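Local coordinates for endo-beta-N-acetylglucosaminidase F1 (Bacteroides thetaiotaomicron VPI-5482, PDB 6TCV), which probably cleaves high-mannose N-glycans between the two N-acetylglucosamine units of their core, as endo-beta-N-acetylglucosaminidases do, at residues A[34-40]-A[149-155]; A[114-118]-A[154-158]; A[157-161]-A[238-242]; A[280-284]-A[320-325]. The protein carries 2 engineered substitutions. All coordinates share one frame; numbering follows the deposited sequence.

Contact 1: residues A[34-40]-A[149-155]; sequences SKVVELH and IYLVKDM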
# COMPACT_ATOMS: atom_id res chain seq x y z
N SER A 34 8.09 13.55 -2.77
CA SER A 34 7.86 12.47 -3.71
C SER A 34 6.39 12.08 -3.63
O SER A 34 5.93 11.62 -2.59
CB SER A 34 8.75 11.30 -3.33
OG SER A 34 8.63 10.25 -4.26
N LYS A 35 5.65 12.26 -4.73
CA LYS A 35 4.20 12.11 -4.74
C LYS A 35 3.77 11.19 -5.87
O LYS A 35 4.03 11.49 -7.04
CB LYS A 35 3.50 13.48 -4.89
CG LYS A 35 1.99 13.40 -5.11
CD LYS A 35 1.29 12.75 -3.96
CE LYS A 35 -0.22 12.74 -4.15
NZ LYS A 35 -0.89 12.05 -3.03
N VAL A 36 3.06 10.11 -5.54
CA VAL A 36 2.46 9.22 -6.52
C VAL A 36 1.13 9.80 -6.98
O VAL A 36 0.31 10.20 -6.14
CB VAL A 36 2.32 7.80 -5.95
CG1 VAL A 36 1.56 6.90 -6.95
CG2 VAL A 36 3.72 7.26 -5.58
N VAL A 37 0.96 9.94 -8.30
CA VAL A 37 -0.27 10.45 -8.91
C VAL A 37 -0.87 9.33 -9.72
O VAL A 37 -0.28 8.88 -10.71
CB VAL A 37 0.03 11.64 -9.84
CG1 VAL A 37 -1.23 12.13 -10.54
CG2 VAL A 37 0.61 12.80 -9.01
N GLU A 38 -2.09 8.94 -9.37
CA GLU A 38 -2.86 7.98 -10.15
C GLU A 38 -3.90 8.78 -10.93
O GLU A 38 -4.82 9.37 -10.32
CB GLU A 38 -3.56 6.99 -9.23
CG GLU A 38 -2.57 6.11 -8.57
CD GLU A 38 -3.18 5.14 -7.56
OE1 GLU A 38 -4.37 4.82 -7.67
OE2 GLU A 38 -2.42 4.66 -6.71
N LEU A 39 -3.85 8.71 -12.25
CA LEU A 39 -4.78 9.45 -13.11
C LEU A 39 -6.05 8.63 -13.28
O LEU A 39 -6.01 7.51 -13.80
CB LEU A 39 -4.17 9.78 -14.47
CG LEU A 39 -2.94 10.68 -14.39
CD1 LEU A 39 -2.36 10.79 -15.82
CD2 LEU A 39 -3.24 12.06 -13.81
N HIS A 40 -7.17 9.15 -12.80
CA HIS A 40 -8.47 8.51 -13.02
C HIS A 40 -9.28 9.25 -14.05
O HIS A 40 -10.39 8.81 -14.37
CB HIS A 40 -9.27 8.38 -11.71
CG HIS A 40 -8.52 7.65 -10.64
ND1 HIS A 40 -8.44 6.28 -10.65
CD2 HIS A 40 -7.80 8.08 -9.59
CE1 HIS A 40 -7.66 5.88 -9.66
NE2 HIS A 40 -7.31 6.95 -8.96
N ILE A 149 9.54 15.28 -6.99
CA ILE A 149 9.18 14.33 -8.04
C ILE A 149 7.73 13.87 -7.95
O ILE A 149 7.17 13.69 -6.85
CB ILE A 149 10.22 13.19 -8.12
CG1 ILE A 149 10.06 12.43 -9.42
CG2 ILE A 149 10.08 12.24 -6.89
CD1 ILE A 149 11.29 11.64 -9.81
N TYR A 150 7.06 13.77 -9.11
CA TYR A 150 5.76 13.13 -9.25
C TYR A 150 5.93 11.82 -10.00
O TYR A 150 6.66 11.78 -11.00
CB TYR A 150 4.81 14.00 -10.07
CG TYR A 150 4.56 15.28 -9.36
CD1 TYR A 150 5.43 16.35 -9.50
CD2 TYR A 150 3.44 15.40 -8.52
CE1 TYR A 150 5.24 17.53 -8.82
CE2 TYR A 150 3.25 16.59 -7.82
CZ TYR A 150 4.13 17.65 -8.00
OH TYR A 150 3.97 18.84 -7.34
N LEU A 151 5.35 10.75 -9.46
CA LEU A 151 5.40 9.41 -10.04
C LEU A 151 3.99 9.09 -10.52
O LEU A 151 3.09 8.87 -9.72
CB LEU A 151 5.94 8.44 -8.99
CG LEU A 151 7.34 8.73 -8.48
CD1 LEU A 151 7.72 7.80 -7.29
CD2 LEU A 151 8.39 8.70 -9.58
N VAL A 152 3.81 9.12 -11.85
CA VAL A 152 2.49 9.16 -12.50
C VAL A 152 2.13 7.81 -13.09
O VAL A 152 2.94 7.21 -13.80
CB VAL A 152 2.46 10.26 -13.59
CG1 VAL A 152 1.04 10.35 -14.22
CG2 VAL A 152 2.93 11.62 -13.05
N LYS A 153 0.93 7.35 -12.79
CA LYS A 153 0.35 6.14 -13.36
C LYS A 153 -1.02 6.42 -13.97
O LYS A 153 -1.82 7.13 -13.37
CB LYS A 153 0.15 5.10 -12.25
CG LYS A 153 1.39 4.95 -11.36
CD LYS A 153 1.20 4.10 -10.10
CE LYS A 153 0.24 2.95 -10.24
NZ LYS A 153 0.03 2.41 -8.85
N ASP A 154 -1.25 5.96 -15.18
CA ASP A 154 -2.57 6.09 -15.81
C ASP A 154 -3.44 4.93 -15.38
O ASP A 154 -3.19 3.78 -15.77
CB ASP A 154 -2.39 6.20 -17.32
CG ASP A 154 -3.69 6.35 -18.09
OD1 ASP A 154 -4.76 6.49 -17.49
OD2 ASP A 154 -3.59 6.45 -19.34
N MET A 155 -4.51 5.22 -14.62
CA MET A 155 -5.40 4.20 -14.12
C MET A 155 -6.79 4.26 -14.73
O MET A 155 -7.73 3.65 -14.21
CB MET A 155 -5.49 4.24 -12.59
CG MET A 155 -4.16 4.10 -11.84
SD MET A 155 -3.48 2.48 -12.08
CE MET A 155 -4.46 1.27 -11.22
O HOH W 1 -9.58 4.95 -12.53

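Contact 2: residues A[114-118]-A[154-158]; sequences RAGEG and DMRNA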
# COMPACT_ATOMS: atom_id res chain seq x y z
N ARG A 114 -1.73 16.24 -17.65
CA ARG A 114 -2.73 15.68 -18.54
C ARG A 114 -2.38 14.22 -18.86
O ARG A 114 -1.21 13.86 -19.01
CB ARG A 114 -2.89 16.53 -19.82
N ALA A 115 -3.41 13.38 -18.93
CA ALA A 115 -3.25 12.00 -19.34
C ALA A 115 -3.02 11.93 -20.83
O ALA A 115 -3.56 12.75 -21.59
CB ALA A 115 -4.51 11.20 -19.00
N GLY A 116 -2.14 11.03 -21.26
CA GLY A 116 -1.80 10.95 -22.67
C GLY A 116 -2.25 9.62 -23.25
O GLY A 116 -2.81 8.78 -22.55
N GLU A 117 -2.06 9.46 -24.56
CA GLU A 117 -2.46 8.20 -25.19
C GLU A 117 -1.35 7.29 -25.70
O GLU A 117 -1.60 6.10 -25.88
CB GLU A 117 -3.51 8.46 -26.29
CG GLU A 117 -4.87 8.81 -25.70
CD GLU A 117 -5.48 7.67 -24.89
OE1 GLU A 117 -5.11 6.50 -25.13
OE2 GLU A 117 -6.34 7.94 -24.02
N GLY A 118 -0.14 7.79 -25.88
CA GLY A 118 0.92 6.89 -26.31
C GLY A 118 1.51 5.90 -25.33
O GLY A 118 2.35 5.10 -25.76
N ASP A 154 -1.25 5.96 -15.18
CA ASP A 154 -2.57 6.09 -15.81
C ASP A 154 -3.44 4.93 -15.38
O ASP A 154 -3.19 3.78 -15.77
CB ASP A 154 -2.39 6.20 -17.32
CG ASP A 154 -3.69 6.35 -18.09
OD1 ASP A 154 -4.76 6.49 -17.49
OD2 ASP A 154 -3.59 6.45 -19.34
N MET A 155 -4.51 5.22 -14.62
CA MET A 155 -5.40 4.20 -14.12
C MET A 155 -6.79 4.26 -14.73
O MET A 155 -7.73 3.65 -14.21
CB MET A 155 -5.49 4.24 -12.59
CG MET A 155 -4.16 4.10 -11.84
SD MET A 155 -3.48 2.48 -12.08
CE MET A 155 -4.46 1.27 -11.22
N ARG A 156 -6.93 4.95 -15.85
CA ARG A 156 -8.26 5.19 -16.40
C ARG A 156 -8.94 3.88 -16.79
O ARG A 156 -10.17 3.78 -16.75
CB ARG A 156 -8.18 6.12 -17.59
CG ARG A 156 -7.98 7.55 -17.21
CD ARG A 156 -7.83 8.40 -18.38
NE ARG A 156 -6.64 8.14 -19.18
CZ ARG A 156 -6.38 8.66 -20.34
NH1 ARG A 156 -7.25 9.48 -20.90
NH2 ARG A 156 -5.22 8.37 -20.93
N ASN A 157 -8.16 2.90 -17.23
CA ASN A 157 -8.70 1.60 -17.63
C ASN A 157 -8.74 0.55 -16.52
O ASN A 157 -8.94 -0.63 -16.85
CB ASN A 157 -8.06 1.08 -18.93
CG ASN A 157 -8.33 2.02 -20.11
OD1 ASN A 157 -9.39 2.61 -20.17
ND2 ASN A 157 -7.45 2.05 -21.09
N ALA A 158 -8.21 0.84 -15.36
CA ALA A 158 -8.16 -0.05 -14.18
C ALA A 158 -8.96 0.58 -13.04
O ALA A 158 -8.36 0.87 -12.01
CB ALA A 158 -6.74 -0.37 -13.79

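Contact 3: residues A[157-161]-A[238-242]; sequences NAGDA and RRRGV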
# COMPACT_ATOMS: atom_id res chain seq x y z
N ASN A 157 -8.16 2.90 -17.23
CA ASN A 157 -8.70 1.60 -17.63
C ASN A 157 -8.74 0.55 -16.52
O ASN A 157 -8.94 -0.63 -16.85
CB ASN A 157 -8.06 1.08 -18.93
CG ASN A 157 -8.33 2.02 -20.11
OD1 ASN A 157 -9.39 2.61 -20.17
ND2 ASN A 157 -7.45 2.05 -21.09
N ALA A 158 -8.21 0.84 -15.36
CA ALA A 158 -8.16 -0.05 -14.18
C ALA A 158 -8.96 0.58 -13.04
O ALA A 158 -8.36 0.87 -12.01
CB ALA A 158 -6.74 -0.37 -13.79
N GLY A 159 -10.16 1.04 -13.31
CA GLY A 159 -11.00 1.81 -12.42
C GLY A 159 -12.01 1.10 -11.55
O GLY A 159 -12.79 1.80 -10.90
N ASP A 160 -12.08 -0.23 -11.56
CA ASP A 160 -13.23 -0.86 -10.94
C ASP A 160 -13.25 -0.70 -9.42
O ASP A 160 -14.33 -0.78 -8.83
CB ASP A 160 -13.25 -2.34 -11.30
CG ASP A 160 -13.62 -2.64 -12.72
OD1 ASP A 160 -13.87 -1.74 -13.54
OD2 ASP A 160 -13.71 -3.82 -13.03
N ALA A 161 -12.12 -0.51 -8.77
CA ALA A 161 -12.07 -0.26 -7.34
C ALA A 161 -12.09 1.23 -6.97
O ALA A 161 -12.16 1.55 -5.78
CB ALA A 161 -10.86 -0.94 -6.67
N ARG A 238 -5.38 -6.94 -10.09
CA ARG A 238 -4.66 -5.70 -10.46
C ARG A 238 -5.22 -5.10 -11.72
O ARG A 238 -5.29 -3.87 -11.84
CB ARG A 238 -3.16 -5.98 -10.60
CG ARG A 238 -2.59 -6.44 -9.27
CD ARG A 238 -1.05 -6.56 -9.32
NE ARG A 238 -0.45 -5.25 -9.44
CZ ARG A 238 0.10 -4.76 -10.52
NH1 ARG A 238 0.19 -5.42 -11.66
NH2 ARG A 238 0.60 -3.51 -10.48
N ARG A 239 -5.66 -5.91 -12.67
CA ARG A 239 -6.28 -5.41 -13.89
C ARG A 239 -7.52 -4.59 -13.59
O ARG A 239 -7.92 -3.76 -14.44
CB ARG A 239 -6.60 -6.52 -14.87
CG ARG A 239 -5.42 -7.18 -15.45
CD ARG A 239 -5.80 -8.05 -16.66
NE ARG A 239 -6.72 -9.16 -16.42
CZ ARG A 239 -6.35 -10.40 -16.12
NH1 ARG A 239 -5.06 -10.70 -16.04
NH2 ARG A 239 -7.26 -11.36 -15.96
N ARG A 240 -8.21 -4.88 -12.49
CA ARG A 240 -9.42 -4.17 -12.09
C ARG A 240 -9.12 -3.05 -11.11
O ARG A 240 -10.04 -2.41 -10.59
CB ARG A 240 -10.45 -5.12 -11.47
CG ARG A 240 -10.97 -6.13 -12.47
CD ARG A 240 -11.90 -7.13 -11.81
NE ARG A 240 -12.36 -8.10 -12.80
CZ ARG A 240 -13.62 -8.33 -13.14
NH1 ARG A 240 -14.61 -7.72 -12.60
NH2 ARG A 240 -13.85 -9.28 -14.03
N GLY A 241 -7.85 -2.75 -10.86
CA GLY A 241 -7.50 -1.59 -10.08
C GLY A 241 -7.24 -1.88 -8.63
O GLY A 241 -6.95 -0.94 -7.87
N VAL A 242 -7.34 -3.13 -8.19
CA VAL A 242 -7.05 -3.47 -6.79
C VAL A 242 -5.52 -3.50 -6.62
O VAL A 242 -4.80 -4.05 -7.47
CB VAL A 242 -7.63 -4.86 -6.46
CG1 VAL A 242 -7.30 -5.31 -5.06
CG2 VAL A 242 -9.14 -4.87 -6.65
O HOH W 2 -6.73 -3.06 -16.75
O HOH W 3 -14.82 -5.40 -11.04

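Contact 4: residues A[280-284]-A[320-325]; sequences NLDGV and MPDKLV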
# COMPACT_ATOMS: atom_id res chain seq x y z
N ASN A 280 5.29 -8.35 -9.81
CA ASN A 280 4.37 -7.29 -10.26
C ASN A 280 3.28 -7.06 -9.21
O ASN A 280 2.07 -7.23 -9.48
CB ASN A 280 3.84 -7.59 -11.67
CG ASN A 280 3.26 -6.38 -12.39
OD1 ASN A 280 3.45 -5.22 -12.02
ND2 ASN A 280 2.57 -6.67 -13.50
N LEU A 281 3.71 -6.70 -8.00
CA LEU A 281 2.84 -6.40 -6.87
C LEU A 281 2.90 -4.91 -6.58
O LEU A 281 3.71 -4.17 -7.14
CB LEU A 281 3.21 -7.21 -5.63
CG LEU A 281 3.34 -8.72 -5.87
CD1 LEU A 281 3.70 -9.38 -4.56
CD2 LEU A 281 1.98 -9.26 -6.39
N ASP A 282 2.08 -4.45 -5.64
CA ASP A 282 1.90 -3.02 -5.42
C ASP A 282 2.47 -2.50 -4.12
O ASP A 282 2.28 -1.31 -3.82
CB ASP A 282 0.41 -2.66 -5.53
CG ASP A 282 -0.12 -2.96 -6.88
OD1 ASP A 282 0.30 -2.29 -7.84
OD2 ASP A 282 -0.97 -3.89 -7.02
N GLY A 283 3.17 -3.33 -3.34
CA GLY A 283 3.82 -2.93 -2.12
C GLY A 283 3.71 -4.00 -1.08
O GLY A 283 3.55 -5.18 -1.39
N VAL A 284 3.82 -3.57 0.17
CA VAL A 284 4.02 -4.47 1.31
C VAL A 284 3.21 -4.04 2.51
O VAL A 284 2.89 -2.85 2.69
CB VAL A 284 5.54 -4.51 1.67
CG1 VAL A 284 6.03 -3.18 2.23
CG2 VAL A 284 5.88 -5.63 2.64
N MET A 320 11.30 1.24 -3.39
CA MET A 320 10.09 1.15 -4.23
C MET A 320 9.22 2.37 -3.97
O MET A 320 8.10 2.28 -3.45
CB MET A 320 9.33 -0.17 -4.06
CG MET A 320 8.87 -0.56 -2.67
SD MET A 320 8.14 -2.23 -2.74
CE MET A 320 7.36 -2.36 -1.13
N PRO A 321 9.69 3.55 -4.44
CA PRO A 321 9.01 4.79 -4.07
C PRO A 321 7.64 4.93 -4.69
O PRO A 321 6.82 5.71 -4.18
CB PRO A 321 9.95 5.89 -4.53
CG PRO A 321 10.80 5.22 -5.55
CD PRO A 321 10.95 3.80 -5.14
N ASP A 322 7.34 4.24 -5.78
CA ASP A 322 5.99 4.33 -6.33
C ASP A 322 5.01 3.31 -5.74
O ASP A 322 3.84 3.35 -6.11
CB ASP A 322 6.02 4.22 -7.87
CG ASP A 322 6.60 2.91 -8.33
OD1 ASP A 322 7.50 2.38 -7.67
OD2 ASP A 322 6.20 2.46 -9.42
N LYS A 323 5.47 2.44 -4.84
CA LYS A 323 4.63 1.38 -4.27
C LYS A 323 4.29 1.68 -2.82
O LYS A 323 4.90 2.55 -2.18
CB LYS A 323 5.35 0.03 -4.40
CG LYS A 323 5.57 -0.36 -5.85
CD LYS A 323 6.04 -1.79 -6.03
CE LYS A 323 6.20 -2.20 -7.48
NZ LYS A 323 7.47 -1.69 -7.99
N LEU A 324 3.29 0.98 -2.30
CA LEU A 324 2.80 1.23 -0.96
C LEU A 324 3.67 0.57 0.11
O LEU A 324 3.98 -0.62 0.01
CB LEU A 324 1.36 0.73 -0.82
CG LEU A 324 0.36 1.47 -1.69
CD1 LEU A 324 -0.98 0.75 -1.62
CD2 LEU A 324 0.16 2.91 -1.23
N VAL A 325 4.03 1.33 1.14
CA VAL A 325 4.65 0.81 2.35
C VAL A 325 3.66 1.00 3.47
O VAL A 325 3.27 2.14 3.79
CB VAL A 325 6.00 1.47 2.62
CG1 VAL A 325 6.62 0.99 3.94
CG2 VAL A 325 6.94 1.23 1.45

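Contact 1: residues A[34-40]-A[149-155]
Val37 faces Val152 where strand 34-39 pairs in parallel with strand 147-154 in a mixed beta-sheet of the N-terminal region. Six backbone hydrogen bonds join the two segments, from Lys35 N to Ile149 O at one end to Met155 N, just past the strand, to Leu39 O at the other. The bond from Leu39 N to Lys153 O is nearly straight, with 176° at the hydrogen. The tight side carries Val37, Leu39, Tyr150 and Val152. With Val37 CG1 anti to the backbone N (chi1 177°), CG2 is left beside that N and reaches the edge of the Tyr150 ring, 3.9 Å from Tyr150 CD2. Beyond it, Leu39 CD1 rests 3.8 Å from Val152 CG1. Tyr44 of strand 43-49 touches Val37 and Leu39, and Ile127 of strand 125-130 touches Tyr150 and Val152. The other face is looser near Glu38 and Lys153. These two side chains lie side by side and point the same way. Their salt bridge is long, 4.0 Å from Glu38 OE2 to Lys153 NZ, and the carboxylate has its stronger partner in Lys243. The Met155 side chain crosses that of Glu38 at a slant, with Met155 CG 3.9 Å from Glu38 CB. Past the last strand pair, a water lies in the plane of the His40 ring. It is 2.6 Å from His40 ND1 and donates to Met155 O at 2.8 Å.

Contact 2: residues A[114-118]-A[154-158]
Ala115 CB sits over the centre of the Arg156 guanidinium, 3.4 Å from CZ. Gly116 O lies at the edge of the same group, in its plane and 2.9 Å from Arg156 NH2. Glu117 adds a charge from an oblique direction. Its OE2 forms a salt bridge to Arg156 NH2 at 3.3 Å, with the carboxylate and guanidinium planes turned 46° apart. The next shell is Asp154, which Arg156 grips side-on through NE and NH2. Arg156 NE donates to Asp154 OD1 and Arg156 NH2 to Asp154 OD2, each at 3.0 Å. The bend at chi3 (-65°) folds the arginine back for this pairing. Asp154 OD1 also accepts from Arg156 N at 3.1 Å, which makes an Asx turn; the two donors reach this oxygen from opposite faces of the carboxylate plane. Replacing Arg156 by a leucine would probably leave the carboxylates of Glu117 and Asp154 without their shared positive mate and Ala115 CB without its flat cover. Farther out, a type I turn from Met155 to Ala158 carries the arginine, closed by Ala158 N to Met155 O. Ala115 has a backbone hydrogen bond with Glu42, and the Arg156 side chain also touches Glu42.

Contact 3: residues A[157-161]-A[238-242]
The backbones of Ala158 and Gly241 come close, with their CA atoms 4.4 Å apart, at the Schellman motif that ends helix 235-238. Gly241 is the C-prime residue of that motif, with phi at 96°. Its CA lies 3.2 Å from Ala158 O in a CA-H...O contact, and a side chain on it would run into that oxygen. Arg240 O, in the turn before the glycine, accepts a weak hydrogen bond from Ala161 N at 3.4 Å. Ala158 CB packs against the turn as well, 3.6 Å from Arg239 O. On the inner side, Ala161 CB touches Val242 CG2. Asp160 and Arg240 meet farther out. In one of the two conformers of Asp160, its OD2 lies 3.6 Å from Arg240 CG. The arginine chain is extended from CG to NE, and this carries its guanidinium past the carboxylate. The two planes are 76° apart, and Asp160 OD2 stands well out of the guanidinium plane, 4.0 Å from Arg240 NH1. In this conformer a water bridges Asp160 OD2 and Arg240 NH1, donating to the first and accepting from the second. A second water donates to Asn157 O and Arg239 O. At least in this conformer, the opposite charges therefore probably attract each other without a direct bond, and solvent carries much of the polar linkage between these two surface loops.

Contact 4: residues A[280-284]-A[320-325]
Lys323 lays its aliphatic chain along the backbone of Leu281 and Asp282. Lys323 CB is 3.4 Å from Asp282 O, and Lys323 CE is 3.2 Å from Leu281 O. The chain is extended as far as CE, then bends at chi4 (80°), and NZ leads away from segment 280-284. An alanine here would probably leave Leu281 O without its methylene cover and open a gap along this backbone. Met320 comes in from the start of the same turn, whose last residue is Lys323. Its CG stands between the backbone N and the carbonyl carbon (chi1 56°), and the rest of the chain is stretched out. This delivers the CE methyl to Val284 CG1 and to Gly283 CA, 3.7 Å from each. The Met320 and Val284 side chains meet at about a right angle. Gly283 has Leu324 O 3.1 Å from its CA, where a CB would collide with that oxygen. Two backbone hydrogen bonds complete the pairing, Leu324 N to Asp282 O and Val284 N to Leu324 O. The Asp282 carboxylate turns to Arg238 in a salt bridge. Ala273 and Cys276 of helix 262-278 pack on Met320. Strands 283-287 and 324-329 start here as parallel neighbours linked through helix 306-319. This is a beta-alpha-beta crossover, consistent with the (beta/alpha)8 barrel of GH18 endoglycosidases.

From the N terminus, contact 1 closes a long loop from 34-40 to 149-155. Contact 2 opens inside that loop, at 114-118, and ends on the same stretch just past it, so the two overlap and share Asp154 and Met155. Contact 3 begins where contact 2 ends, at Asn157 and Ala158, and closes on the turn before strand 243-249. Contact 4 follows in series as a short crossover within the probable barrel. Contacts 1 and 2 tie N-terminal strands and loops together, and contact 3 links the chain leaving them to the barrel. Val36 and Leu151 of contact 1 pack on Pro321 and Asp322 of contact 4. Contacts 3 and 4 are joined through Arg238 and Asp282.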